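PDB 6QWT: genome polyprotein from Chicken sicinivirus JSY, which includes the 3Dpol RNA-dependent RNA polymerase, the part described here, which copies viral RNA during picornavirus genome replication. Local coordinates for residues A[89-94]-A[137-142]; A[119-124]-A[130-135]; A[149-154]-A[180-185]. All coordinates share one frame; numbering follows the deposited sequence.

Contact 1 of 3, residues A[89-94]-A[137-142]; sequences LTMLEA and ELYQEI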
ATOM      1  N   LEU A  89      16.690   9.959  11.220  1.00 27.69           N
ATOM      2  CA  LEU A  89      17.589  10.198  10.105  1.00 28.76           C
ATOM      3  C   LEU A  89      17.876  11.687   9.981  1.00 28.66           C
ATOM      4  O   LEU A  89      17.025  12.530  10.279  1.00 25.22           O
ATOM      5  CB  LEU A  89      16.992   9.682   8.793  1.00 25.47           C
ATOM      6  CG  LEU A  89      16.763   8.179   8.639  1.00 27.66           C
ATOM      7  CD1 LEU A  89      16.400   7.855   7.198  1.00 24.38           C
ATOM      8  CD2 LEU A  89      17.990   7.393   9.079  1.00 30.65           C
ATOM      9  N   THR A  90      19.093  12.004   9.549  1.00 27.46           N
ATOM     10  CA  THR A  90      19.408  13.378   9.194  1.00 33.09           C
ATOM     11  C   THR A  90      18.561  13.809   7.999  1.00 30.37           C
ATOM     12  O   THR A  90      18.023  12.984   7.256  1.00 29.90           O
ATOM     13  CB  THR A  90      20.895  13.523   8.863  1.00 32.16           C
ATOM     14  OG1 THR A  90      21.175  12.850   7.632  1.00 31.73           O
ATOM     15  CG2 THR A  90      21.758  12.925   9.969  1.00 32.44           C
ATOM     16  N   MET A  91      18.442  15.125   7.819  1.00 29.96           N
ATOM     17  CA  MET A  91      17.654  15.632   6.701  1.00 29.58           C
ATOM     18  C   MET A  91      18.238  15.187   5.368  1.00 34.61           C
ATOM     19  O   MET A  91      17.495  14.845   4.439  1.00 31.07           O
ATOM     20  CB  MET A  91      17.564  17.152   6.759  1.00 31.19           C
ATOM     21  CG  MET A  91      16.684  17.727   5.667  1.00 32.55           C
ATOM     22  SD  MET A  91      16.619  19.516   5.674  1.00 33.23           S
ATOM     23  CE  MET A  91      15.973  19.838   7.311  1.00 37.07           C
ATOM     24  N   LEU A  92      19.569  15.174   5.261  1.00 36.82           N
ATOM     25  CA  LEU A  92      20.210  14.740   4.024  1.00 32.23           C
ATOM     26  C   LEU A  92      20.020  13.247   3.796  1.00 33.41           C
ATOM     27  O   LEU A  92      19.840  12.807   2.655  1.00 31.00           O
ATOM     28  CB  LEU A  92      21.695  15.096   4.054  1.00 37.80           C
ATOM     29  CG  LEU A  92      22.026  16.540   3.672  1.00 42.45           C
ATOM     30  CD1 LEU A  92      23.358  16.963   4.267  1.00 46.32           C
ATOM     31  CD2 LEU A  92      22.036  16.695   2.161  1.00 42.86           C
ATOM     32  N   GLU A  93      20.064  12.450   4.867  1.00 36.61           N
ATOM     33  CA  GLU A  93      19.796  11.021   4.732  1.00 32.94           C
ATOM     34  C   GLU A  93      18.351  10.772   4.319  1.00 32.68           C
ATOM     35  O   GLU A  93      18.080   9.899   3.487  1.00 32.75           O
ATOM     36  CB  GLU A  93      20.111  10.296   6.039  1.00 31.07           C
ATOM     37  CG  GLU A  93      21.572   9.916   6.200  1.00 37.71           C
ATOM     38  CD  GLU A  93      21.892   9.397   7.589  1.00 38.85           C
ATOM     39  OE1 GLU A  93      21.254   9.854   8.561  1.00 37.08           O
ATOM     40  OE2 GLU A  93      22.787   8.532   7.707  1.00 40.61           O
ATOM     41  N   ALA A  94      17.411  11.532   4.886  1.00 30.54           N
ATOM     42  CA  ALA A  94      16.010  11.358   4.521  1.00 34.42           C
ATOM     43  C   ALA A  94      15.768  11.699   3.056  1.00 35.49           C
ATOM     44  O   ALA A  94      14.869  11.130   2.428  1.00 35.57           O
ATOM     45  CB  ALA A  94      15.119  12.211   5.424  1.00 27.04           C
ATOM     46  N   GLU A 137      13.957  27.580   0.918  1.00 48.57           N
ATOM     47  CA  GLU A 137      12.534  27.612   1.238  1.00 47.83           C
ATOM     48  C   GLU A 137      12.014  26.239   1.644  1.00 42.22           C
ATOM     49  O   GLU A 137      11.175  26.135   2.546  1.00 40.11           O
ATOM     50  CB  GLU A 137      11.743  28.154   0.048  1.00 49.15           C
ATOM     51  CG  GLU A 137      11.850  29.663  -0.126  1.00 60.54           C
ATOM     52  CD  GLU A 137      12.966  30.058  -1.077  1.00 70.17           C
ATOM     53  OE1 GLU A 137      13.108  29.407  -2.134  1.00 69.38           O
ATOM     54  OE2 GLU A 137      13.701  31.021  -0.768  1.00 69.77           O
ATOM     55  N   LEU A 138      12.491  25.174   0.995  1.00 41.11           N
ATOM     56  CA  LEU A 138      12.075  23.833   1.394  1.00 40.54           C
ATOM     57  C   LEU A 138      12.640  23.469   2.760  1.00 39.29           C
ATOM     58  O   LEU A 138      11.926  22.906   3.599  1.00 33.99           O
ATOM     59  CB  LEU A 138      12.510  22.807   0.348  1.00 39.98           C
ATOM     60  CG  LEU A 138      12.135  21.360   0.680  1.00 35.26           C
ATOM     61  CD1 LEU A 138      10.648  21.238   0.993  1.00 31.05           C
ATOM     62  CD2 LEU A 138      12.526  20.422  -0.450  1.00 36.11           C
ATOM     63  N   TYR A 139      13.920  23.778   2.996  1.00 40.22           N
ATOM     64  CA  TYR A 139      14.543  23.509   4.289  1.00 39.20           C
ATOM     65  C   TYR A 139      13.737  24.116   5.428  1.00 39.88           C
ATOM     66  O   TYR A 139      13.540  23.482   6.471  1.00 40.46           O
ATOM     67  CB  TYR A 139      15.978  24.052   4.298  1.00 38.54           C
ATOM     68  CG  TYR A 139      16.731  23.845   5.600  1.00 39.95           C
ATOM     69  CD1 TYR A 139      16.553  24.703   6.682  1.00 40.00           C
ATOM     70  CD2 TYR A 139      17.635  22.800   5.740  1.00 42.72           C
ATOM     71  CE1 TYR A 139      17.243  24.514   7.871  1.00 45.20           C
ATOM     72  CE2 TYR A 139      18.330  22.603   6.923  1.00 46.27           C
ATOM     73  CZ  TYR A 139      18.132  23.463   7.984  1.00 48.11           C
ATOM     74  OH  TYR A 139      18.825  23.269   9.159  1.00 49.71           O
ATOM     75  N   GLN A 140      13.270  25.351   5.244  1.00 40.44           N
ATOM     76  CA  GLN A 140      12.531  26.039   6.293  1.00 38.63           C
ATOM     77  C   GLN A 140      11.155  25.421   6.507  1.00 35.87           C
ATOM     78  O   GLN A 140      10.640  25.432   7.631  1.00 38.92           O
ATOM     79  CB  GLN A 140      12.420  27.521   5.943  1.00 45.69           C
ATOM     80  CG  GLN A 140      11.551  28.339   6.877  1.00 53.42           C
ATOM     81  CD  GLN A 140      11.248  29.710   6.309  1.00 65.80           C
ATOM     82  OE1 GLN A 140      12.117  30.352   5.716  1.00 69.72           O
ATOM     83  NE2 GLN A 140      10.012  30.164   6.481  1.00 67.62           N
ATOM     84  N   GLU A 141      10.546  24.882   5.450  1.00 33.26           N
ATOM     85  CA  GLU A 141       9.253  24.227   5.609  1.00 37.06           C
ATOM     86  C   GLU A 141       9.399  22.881   6.309  1.00 33.83           C
ATOM     87  O   GLU A 141       8.547  22.505   7.122  1.00 33.57           O
ATOM     88  CB  GLU A 141       8.577  24.061   4.247  1.00 35.99           C
ATOM     89  CG  GLU A 141       7.928  25.331   3.724  1.00 36.55           C
ATOM     90  CD  GLU A 141       6.864  25.869   4.660  1.00 39.50           C
ATOM     91  OE1 GLU A 141       7.180  26.771   5.464  1.00 44.86           O
ATOM     92  OE2 GLU A 141       5.713  25.387   4.597  1.00 43.62           O
ATOM     93  N   ILE A 142      10.469  22.141   6.003  1.00 36.03           N
ATOM     94  CA  ILE A 142      10.745  20.897   6.718  1.00 34.06           C
ATOM     95  C   ILE A 142      10.944  21.178   8.202  1.00 36.46           C
ATOM     96  O   ILE A 142      10.415  20.469   9.066  1.00 35.70           O
ATOM     97  CB  ILE A 142      11.972  20.189   6.115  1.00 34.33           C
ATOM     98  CG1 ILE A 142      11.754  19.897   4.630  1.00 30.47           C
ATOM     99  CG2 ILE A 142      12.288  18.904   6.887  1.00 29.70           C
ATOM    100  CD1 ILE A 142      13.022  19.516   3.900  1.00 26.74           C
TER

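Contact 2 of 3, residues A[119-124]-A[130-135]; sequences NRRSLF and GLYHPC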
ATOM      1  N   ASN A 119       7.632  21.482  -9.480  1.00 44.57           N
ATOM      2  CA  ASN A 119       7.772  20.044  -9.335  1.00 40.50           C
ATOM      3  C   ASN A 119       8.824  19.741  -8.269  1.00 41.52           C
ATOM      4  O   ASN A 119       9.424  20.641  -7.676  1.00 40.74           O
ATOM      5  CB  ASN A 119       8.107  19.393 -10.681  1.00 41.14           C
ATOM      6  CG  ASN A 119       9.495  19.752 -11.187  1.00 43.98           C
ATOM      7  OD1 ASN A 119      10.156  20.650 -10.665  1.00 48.66           O
ATOM      8  ND2 ASN A 119       9.944  19.044 -12.217  1.00 44.25           N
ATOM      9  N   ARG A 120       9.048  18.449  -8.018  1.00 39.15           N
ATOM     10  CA  ARG A 120       9.905  18.052  -6.905  1.00 40.92           C
ATOM     11  C   ARG A 120      11.362  18.405  -7.170  1.00 41.80           C
ATOM     12  O   ARG A 120      12.047  18.945  -6.293  1.00 42.73           O
ATOM     13  CB  ARG A 120       9.752  16.556  -6.633  1.00 40.58           C
ATOM     14  CG  ARG A 120       8.985  16.245  -5.361  1.00 39.94           C
ATOM     15  CD  ARG A 120       9.156  14.797  -4.938  1.00 35.02           C
ATOM     16  NE  ARG A 120       8.094  14.390  -4.026  1.00 37.57           N
ATOM     17  CZ  ARG A 120       7.992  13.180  -3.488  1.00 35.80           C
ATOM     18  NH1 ARG A 120       8.890  12.249  -3.771  1.00 38.02           N
ATOM     19  NH2 ARG A 120       6.989  12.903  -2.667  1.00 34.50           N
ATOM     20  N   ARG A 121      11.852  18.113  -8.380  1.00 45.00           N
ATOM     21  CA  ARG A 121      13.265  18.320  -8.689  1.00 46.47           C
ATOM     22  C   ARG A 121      13.671  19.785  -8.555  1.00 45.74           C
ATOM     23  O   ARG A 121      14.824  20.080  -8.216  1.00 47.20           O
ATOM     24  CB  ARG A 121      13.568  17.805 -10.100  1.00 47.21           C
ATOM     25  CG  ARG A 121      15.005  18.008 -10.561  1.00 44.56           C
ATOM     26  CD  ARG A 121      16.001  17.342  -9.622  1.00 52.88           C
ATOM     27  NE  ARG A 121      17.386  17.639  -9.982  1.00 52.53           N
ATOM     28  CZ  ARG A 121      18.060  18.699  -9.548  1.00 56.62           C
ATOM     29  NH1 ARG A 121      17.477  19.571  -8.734  1.00 52.58           N
ATOM     30  NH2 ARG A 121      19.316  18.893  -9.928  1.00 56.10           N
ATOM     31  N   SER A 122      12.742  20.713  -8.796  1.00 43.97           N
ATOM     32  CA  SER A 122      13.074  22.133  -8.749  1.00 45.94           C
ATOM     33  C   SER A 122      13.472  22.602  -7.357  1.00 47.66           C
ATOM     34  O   SER A 122      14.180  23.607  -7.239  1.00 49.42           O
ATOM     35  CB  SER A 122      11.890  22.963  -9.246  1.00 49.70           C
ATOM     36  OG  SER A 122      11.600  22.672 -10.604  1.00 55.78           O
ATOM     37  N   LEU A 123      13.043  21.906  -6.307  1.00 48.80           N
ATOM     38  CA  LEU A 123      13.271  22.349  -4.939  1.00 47.67           C
ATOM     39  C   LEU A 123      14.613  21.906  -4.372  1.00 45.25           C
ATOM     40  O   LEU A 123      14.898  22.197  -3.206  1.00 45.25           O
ATOM     41  CB  LEU A 123      12.141  21.847  -4.036  1.00 46.13           C
ATOM     42  CG  LEU A 123      10.734  22.250  -4.472  1.00 44.63           C
ATOM     43  CD1 LEU A 123       9.691  21.340  -3.847  1.00 38.14           C
ATOM     44  CD2 LEU A 123      10.475  23.702  -4.109  1.00 40.70           C
ATOM     45  N   PHE A 124      15.447  21.224  -5.158  1.00 46.62           N
ATOM     46  CA  PHE A 124      16.715  20.700  -4.670  1.00 49.88           C
ATOM     47  C   PHE A 124      17.865  21.163  -5.554  1.00 52.51           C
ATOM     48  O   PHE A 124      17.714  21.326  -6.770  1.00 52.50           O
ATOM     49  CB  PHE A 124      16.709  19.164  -4.610  1.00 43.77           C
ATOM     50  CG  PHE A 124      15.633  18.594  -3.730  1.00 43.65           C
ATOM     51  CD1 PHE A 124      15.867  18.374  -2.382  1.00 43.02           C
ATOM     52  CD2 PHE A 124      14.391  18.273  -4.252  1.00 39.15           C
ATOM     53  CE1 PHE A 124      14.878  17.847  -1.571  1.00 39.96           C
ATOM     54  CE2 PHE A 124      13.400  17.745  -3.448  1.00 39.46           C
ATOM     55  CZ  PHE A 124      13.645  17.531  -2.105  1.00 42.05           C
ATOM     56  N   GLY A 130      27.774  15.666  -3.985  1.00 55.42           N
ATOM     57  CA  GLY A 130      27.087  14.754  -4.875  1.00 52.47           C
ATOM     58  C   GLY A 130      25.685  14.380  -4.453  1.00 56.91           C
ATOM     59  O   GLY A 130      25.079  13.505  -5.083  1.00 58.01           O
ATOM     60  N   LEU A 131      25.149  15.013  -3.414  1.00 54.60           N
ATOM     61  CA  LEU A 131      23.830  14.705  -2.885  1.00 51.50           C
ATOM     62  C   LEU A 131      22.875  15.867  -3.126  1.00 48.21           C
ATOM     63  O   LEU A 131      23.273  16.968  -3.513  1.00 50.33           O
ATOM     64  CB  LEU A 131      23.908  14.391  -1.387  1.00 49.63           C
ATOM     65  CG  LEU A 131      24.889  13.298  -0.971  1.00 46.29           C
ATOM     66  CD1 LEU A 131      24.924  13.186   0.542  1.00 44.33           C
ATOM     67  CD2 LEU A 131      24.515  11.968  -1.610  1.00 38.41           C
ATOM     68  N   TYR A 132      21.596  15.602  -2.881  1.00 44.46           N
ATOM     69  CA  TYR A 132      20.555  16.607  -3.031  1.00 42.92           C
ATOM     70  C   TYR A 132      20.412  17.399  -1.738  1.00 43.54           C
ATOM     71  O   TYR A 132      20.318  16.816  -0.653  1.00 44.87           O
ATOM     72  CB  TYR A 132      19.220  15.956  -3.391  1.00 43.12           C
ATOM     73  CG  TYR A 132      19.123  15.484  -4.819  1.00 47.85           C
ATOM     74  CD1 TYR A 132      19.123  16.390  -5.872  1.00 48.91           C
ATOM     75  CD2 TYR A 132      19.025  14.131  -5.119  1.00 47.93           C
ATOM     76  CE1 TYR A 132      19.031  15.963  -7.182  1.00 47.03           C
ATOM     77  CE2 TYR A 132      18.932  13.694  -6.427  1.00 52.85           C
ATOM     78  CZ  TYR A 132      18.936  14.616  -7.454  1.00 50.14           C
ATOM     79  OH  TYR A 132      18.843  14.189  -8.760  1.00 56.42           O
ATOM     80  N   HIS A 133      20.395  18.724  -1.860  1.00 42.51           N
ATOM     81  CA  HIS A 133      20.157  19.605  -0.736  1.00 44.99           C
ATOM     82  C   HIS A 133      18.882  20.407  -0.962  1.00 44.33           C
ATOM     83  O   HIS A 133      18.611  20.825  -2.092  1.00 48.16           O
ATOM     84  CB  HIS A 133      21.333  20.570  -0.523  1.00 43.72           C
ATOM     85  CG  HIS A 133      22.621  19.889  -0.183  1.00 48.49           C
ATOM     86  ND1 HIS A 133      23.276  20.092   1.015  1.00 44.64           N
ATOM     87  CD2 HIS A 133      23.378  19.009  -0.881  1.00 47.33           C
ATOM     88  CE1 HIS A 133      24.378  19.364   1.038  1.00 52.39           C
ATOM     89  NE2 HIS A 133      24.463  18.698  -0.100  1.00 49.30           N
ATOM     90  N   PRO A 134      18.081  20.630   0.076  1.00 45.95           N
ATOM     91  CA  PRO A 134      16.869  21.436  -0.102  1.00 45.29           C
ATOM     92  C   PRO A 134      17.210  22.903  -0.317  1.00 47.50           C
ATOM     93  O   PRO A 134      18.168  23.427   0.257  1.00 48.08           O
ATOM     94  CB  PRO A 134      16.107  21.225   1.211  1.00 40.30           C
ATOM     95  CG  PRO A 134      17.182  20.939   2.212  1.00 40.44           C
ATOM     96  CD  PRO A 134      18.245  20.170   1.467  1.00 39.63           C
ATOM     97  N   CYS A 135      16.416  23.562  -1.163  1.00 45.86           N
ATOM     98  CA  CYS A 135      16.536  25.001  -1.315  1.00 44.96           C
ATOM     99  C   CYS A 135      16.165  25.681   0.003  1.00 47.21           C
ATOM    100  O   CYS A 135      15.489  25.084   0.846  1.00 43.81           O
ATOM    101  CB  CYS A 135      15.643  25.492  -2.455  1.00 44.25           C
ATOM    102  SG  CYS A 135      13.878  25.211  -2.205  1.00 50.51           S
TER

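Contact 3 of 3, residues A[149-154]-A[180-185]; sequences PDYFYT and IHAIIA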
ATOM      1  N   PRO A 149       3.473  19.907  12.665  1.00 34.25           N
ATOM      2  CA  PRO A 149       3.130  19.221  11.411  1.00 31.38           C
ATOM      3  C   PRO A 149       1.757  19.615  10.883  1.00 31.27           C
ATOM      4  O   PRO A 149       0.786  18.865  11.027  1.00 31.67           O
ATOM      5  CB  PRO A 149       3.188  17.736  11.798  1.00 28.29           C
ATOM      6  CG  PRO A 149       2.901  17.722  13.268  1.00 27.53           C
ATOM      7  CD  PRO A 149       3.484  18.994  13.821  1.00 28.97           C
ATOM      8  N   ASP A 150       1.680  20.792  10.258  1.00 28.24           N
ATOM      9  CA  ASP A 150       0.436  21.374   9.751  1.00 30.13           C
ATOM     10  C   ASP A 150       0.533  21.427   8.228  1.00 27.17           C
ATOM     11  O   ASP A 150       1.200  22.303   7.670  1.00 31.27           O
ATOM     12  CB  ASP A 150       0.225  22.763  10.352  1.00 32.71           C
ATOM     13  CG  ASP A 150      -1.117  23.373   9.983  1.00 31.82           C
ATOM     14  OD1 ASP A 150      -1.972  22.662   9.415  1.00 36.25           O
ATOM     15  OD2 ASP A 150      -1.318  24.569  10.273  1.00 43.33           O
ATOM     16  N   TYR A 151      -0.136  20.495   7.554  1.00 23.15           N
ATOM     17  CA  TYR A 151       0.024  20.355   6.113  1.00 24.72           C
ATOM     18  C   TYR A 151      -1.222  19.699   5.529  1.00 26.86           C
ATOM     19  O   TYR A 151      -2.047  19.130   6.250  1.00 25.34           O
ATOM     20  CB  TYR A 151       1.283  19.546   5.773  1.00 24.64           C
ATOM     21  CG  TYR A 151       1.282  18.145   6.340  1.00 22.91           C
ATOM     22  CD1 TYR A 151       0.737  17.086   5.624  1.00 24.56           C
ATOM     23  CD2 TYR A 151       1.824  17.880   7.592  1.00 24.19           C
ATOM     24  CE1 TYR A 151       0.729  15.804   6.138  1.00 25.78           C
ATOM     25  CE2 TYR A 151       1.822  16.597   8.114  1.00 26.43           C
ATOM     26  CZ  TYR A 151       1.272  15.565   7.381  1.00 27.27           C
ATOM     27  OH  TYR A 151       1.262  14.287   7.888  1.00 28.14           O
ATOM     28  N   PHE A 152      -1.332  19.773   4.204  1.00 25.30           N
ATOM     29  CA  PHE A 152      -2.493  19.293   3.461  1.00 23.55           C
ATOM     30  C   PHE A 152      -2.120  18.085   2.613  1.00 26.04           C
ATOM     31  O   PHE A 152      -1.091  18.096   1.929  1.00 24.38           O
ATOM     32  CB  PHE A 152      -3.051  20.388   2.546  1.00 25.43           C
ATOM     33  CG  PHE A 152      -3.836  21.450   3.261  1.00 24.26           C
ATOM     34  CD1 PHE A 152      -5.181  21.266   3.540  1.00 24.48           C
ATOM     35  CD2 PHE A 152      -3.236  22.643   3.632  1.00 23.98           C
ATOM     36  CE1 PHE A 152      -5.909  22.246   4.189  1.00 25.24           C
ATOM     37  CE2 PHE A 152      -3.962  23.628   4.282  1.00 24.66           C
ATOM     38  CZ  PHE A 152      -5.299  23.427   4.558  1.00 21.45           C
ATOM     39  N   TYR A 153      -2.961  17.053   2.647  1.00 24.18           N
ATOM     40  CA  TYR A 153      -2.932  16.013   1.629  1.00 22.44           C
ATOM     41  C   TYR A 153      -3.738  16.476   0.422  1.00 28.49           C
ATOM     42  O   TYR A 153      -4.846  17.000   0.573  1.00 26.60           O
ATOM     43  CB  TYR A 153      -3.516  14.703   2.168  1.00 25.39           C
ATOM     44  CG  TYR A 153      -2.643  13.971   3.166  1.00 31.23           C
ATOM     45  CD1 TYR A 153      -1.770  12.965   2.757  1.00 29.48           C
ATOM     46  CD2 TYR A 153      -2.700  14.277   4.521  1.00 26.81           C
ATOM     47  CE1 TYR A 153      -0.971  12.290   3.676  1.00 32.09           C
ATOM     48  CE2 TYR A 153      -1.909  13.612   5.442  1.00 31.83           C
ATOM     49  CZ  TYR A 153      -1.049  12.620   5.018  1.00 37.83           C
ATOM     50  OH  TYR A 153      -0.266  11.967   5.944  1.00 34.66           O
ATOM     51  N   THR A 154      -3.184  16.291  -0.775  1.00 26.03           N
ATOM     52  CA  THR A 154      -3.941  16.499  -2.005  1.00 29.23           C
ATOM     53  C   THR A 154      -4.683  15.217  -2.356  1.00 27.64           C
ATOM     54  O   THR A 154      -4.072  14.149  -2.449  1.00 31.79           O
ATOM     55  CB  THR A 154      -3.027  16.905  -3.163  1.00 30.70           C
ATOM     56  OG1 THR A 154      -2.007  15.913  -3.339  1.00 38.42           O
ATOM     57  CG2 THR A 154      -2.379  18.247  -2.885  1.00 26.30           C
ATOM     58  N   ILE A 180       5.966  17.520   0.033  1.00 26.26           N
ATOM     59  CA  ILE A 180       7.355  17.065   0.091  1.00 29.32           C
ATOM     60  C   ILE A 180       7.990  17.404   1.439  1.00 27.83           C
ATOM     61  O   ILE A 180       8.793  16.630   1.972  1.00 26.22           O
ATOM     62  CB  ILE A 180       8.159  17.649  -1.090  1.00 28.90           C
ATOM     63  CG1 ILE A 180       9.619  17.187  -1.035  1.00 32.44           C
ATOM     64  CG2 ILE A 180       8.064  19.174  -1.120  1.00 26.41           C
ATOM     65  CD1 ILE A 180       9.792  15.684  -1.151  1.00 31.25           C
ATOM     66  N   HIS A 181       7.638  18.556   2.019  1.00 26.44           N
ATOM     67  CA  HIS A 181       8.231  18.918   3.304  1.00 26.73           C
ATOM     68  C   HIS A 181       7.686  18.058   4.437  1.00 28.19           C
ATOM     69  O   HIS A 181       8.403  17.792   5.407  1.00 27.81           O
ATOM     70  CB  HIS A 181       8.016  20.408   3.601  1.00 31.34           C
ATOM     71  CG  HIS A 181       6.580  20.809   3.740  1.00 29.41           C
ATOM     72  ND1 HIS A 181       5.715  20.877   2.668  1.00 29.08           N
ATOM     73  CD2 HIS A 181       5.863  21.193   4.824  1.00 30.84           C
ATOM     74  CE1 HIS A 181       4.525  21.272   3.086  1.00 28.28           C
ATOM     75  NE2 HIS A 181       4.588  21.469   4.391  1.00 31.85           N
ATOM     76  N   ALA A 182       6.432  17.606   4.334  1.00 28.47           N
ATOM     77  CA  ALA A 182       5.906  16.675   5.328  1.00 26.56           C
ATOM     78  C   ALA A 182       6.497  15.283   5.154  1.00 27.75           C
ATOM     79  O   ALA A 182       6.649  14.545   6.135  1.00 25.45           O
ATOM     80  CB  ALA A 182       4.382  16.614   5.245  1.00 22.37           C
ATOM     81  N   ILE A 183       6.837  14.909   3.920  1.00 28.14           N
ATOM     82  CA  ILE A 183       7.411  13.590   3.680  1.00 25.11           C
ATOM     83  C   ILE A 183       8.832  13.518   4.223  1.00 28.20           C
ATOM     84  O   ILE A 183       9.216  12.533   4.866  1.00 27.16           O
ATOM     85  CB  ILE A 183       7.349  13.256   2.179  1.00 26.80           C
ATOM     86  CG1 ILE A 183       5.968  12.700   1.826  1.00 27.13           C
ATOM     87  CG2 ILE A 183       8.440  12.268   1.794  1.00 24.58           C
ATOM     88  CD1 ILE A 183       5.543  12.990   0.414  1.00 30.97           C
ATOM     89  N   ILE A 184       9.629  14.564   3.995  1.00 23.96           N
ATOM     90  CA  ILE A 184      11.006  14.565   4.475  1.00 24.46           C
ATOM     91  C   ILE A 184      11.047  14.613   5.999  1.00 26.19           C
ATOM     92  O   ILE A 184      11.860  13.927   6.632  1.00 27.45           O
ATOM     93  CB  ILE A 184      11.785  15.731   3.839  1.00 24.32           C
ATOM     94  CG1 ILE A 184      11.908  15.514   2.329  1.00 26.29           C
ATOM     95  CG2 ILE A 184      13.163  15.855   4.459  1.00 25.96           C
ATOM     96  CD1 ILE A 184      12.494  16.694   1.588  1.00 31.53           C
ATOM     97  N   ALA A 185      10.170  15.410   6.616  1.00 24.71           N
ATOM     98  CA  ALA A 185      10.085  15.418   8.073  1.00 22.37           C
ATOM     99  C   ALA A 185       9.681  14.049   8.607  1.00 23.52           C
ATOM    100  O   ALA A 185      10.203  13.593   9.630  1.00 23.85           O
ATOM    101  CB  ALA A 185       9.100  16.488   8.540  1.00 21.75           C
TER
HETATM  102  O   HOH W   1       2.486  22.779   5.574  1.00 34.56           O

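Contact 1 of 3, residues A[89-94]-A[137-142]
Met91 alone reaches over from residues 89-94, and it lands between Tyr139 and Ile142 of the helix running through 137-142. Its chain is straight as far as the sulfur, with CG anti to the backbone N (chi1 -176°) and chi2 extended as well, and only then bends at chi3 (-59°), which swings the methyl group along the tyrosine ring. SD comes to 3.4 Å from Tyr139 CD2, while CE lies 3.7 Å from Tyr139 CE2, so both ends of the thioether bond rest on the same CD2-CE2 side of the ring. This is a Met-aromatic contact of oblique geometry: SD stands 4.4 Å from the Tyr139 ring centroid, 53° off the ring normal, and the two side chains cross at about a right angle. On its other flank the thioether meets Ile142, where Met91 CE touches the branch methyl CG2 at 3.8 Å and Met91 SD lies 4.0 Å from Ile142 CD1. No hydrogen bond links the two segments; the contact is made by sulfur, methyl and ring carbon atoms. Behind Met91 the helix start is fixed by a capping box, in which Glu93 N donates to Thr90 OG1 (3.0 Å) and Thr90 N to Glu93 OE1 (3.2 Å). Glu93 OE1 also accepts from Thr90 OG1, which approaches from above the carboxylate plane. The Met91 contact joins helix 91-96 to helix 136-147 beside strand 132-134, whose Pro134 touches both Met91 and Tyr139, while Ile142 also touches Ile184 of helix 180-189.

Contact 2 of 3, residues A[119-124]-A[130-135]
Arg121 leaves the backbone with CG anti to N and then folds at chi2 (58°), which carries its guanidinium across to Tyr132. Tyr132 holds CG beside its own backbone N, anti to the carbonyl carbon, which sets the ring across the arginine chain. Tyr132 CE1 lies over one face of the guanidinium, off toward its rim, at 3.7 Å from Arg121 NE. The planes stand 72° apart, so the ring presents a carbon to the flat cation without stacking on it. A weak, bent hydrogen bond from Arg121 NH1 to Phe124 O (2.6 Å) ties the same group back to its own segment. On the same tyrosine, Phe124 CB packs on Tyr132 CD1 at 3.9 Å, and Phe124 CA makes a CA-H...O contact of 3.2 Å with His133 O. Phe124 and Pro134 form an antiparallel non-hydrogen-bonded pair, with their side chains on one face of the two-stranded sheet. The backbone bond across the contact lies just beyond this pair, from Cys135 N to Leu123 O (2.9 Å, N-H...O 159°). Cys135 also sends its SG toward Leu123, 4.2 Å from Leu123 CD2, and this side chain serves as the N-cap of helix 136-147. At the other end of the first segment, Asn119 OD1 accepts from Ser122 N (3.2 Å) in an Asx motif that opens the short 3-10 turn 121-123. His133 NE2 is hydrogen-bonded to Asp129, while helix 180-189 covers Leu123 and Phe124 and helix 91-96 covers Tyr132 and Pro134. Strands 124-126 and 132-134 thus make a small antiparallel beta-hairpin within the polymerase, entered through a 3-10 turn and leading at once into helix 136-147.

Contact 3 of 3, residues A[149-154]-A[180-185]
Asp150 and Tyr151 are the residues that engage helix 180-189, the first through water and the second by packing. Asp150 turns its carboxylate to Lys279 in a salt bridge, but its backbone O accepts from a water (2.5 Å) that also hydrogen-bonds His181 NE2 (2.7 Å). That water lies at the edge of the imidazole, in its plane, and with His181 ND1 bonded to Trp114 both ring nitrogens have partners. At Tyr151, chi1 of 60° sets CG between the backbone N and the carbonyl carbon, laying the ring flat against the helix. Ala182 CB sits over its centre, 3.5 Å from the Tyr151 ring centroid and 7° off the normal, a CH-pi contact almost straight down on the ring face. Tyr151 CB meanwhile approaches His181 NE2 at 4.1 Å, and the Tyr151 hydroxyl is hydrogen-bonded to Ser274. Further on, Tyr153 brings CZ to the edge of the Tyr151 ring, in its plane, as the chain enters strand 152-157. Its backbone pairs with strand 277-282, and that of Thr154 with Ala177 of strand 174-177. The alanine methyl on the Tyr151 face packs helix 180-189 against the chain leading into strand 152-157 of the five-stranded mixed sheet of the polymerase.

How the contacts relate
Helix 180-189, a partner in contact 3, also touches the elements of the other two: His181 CB packs on Glu141 CB of contact 1 at 3.8 Å, and Ile180 and Ile183 meet Leu123 and Arg120 of contact 2. Contact 3 is buried, its centre about 18 Å from the centre of the chain, against about 25 and 26 Å for the centres of contacts 1 and 2, which are partly buried. Contacts 1 and 2 also touch through Leu138 and Phe124, and strand 132-134 leads directly into helix 136-147. Chemistry differs accordingly: sulfur-aromatic packing between helices, a backbone bond with arginine-tyrosine packing in the hairpin, and CH-pi plus a bridging water inside.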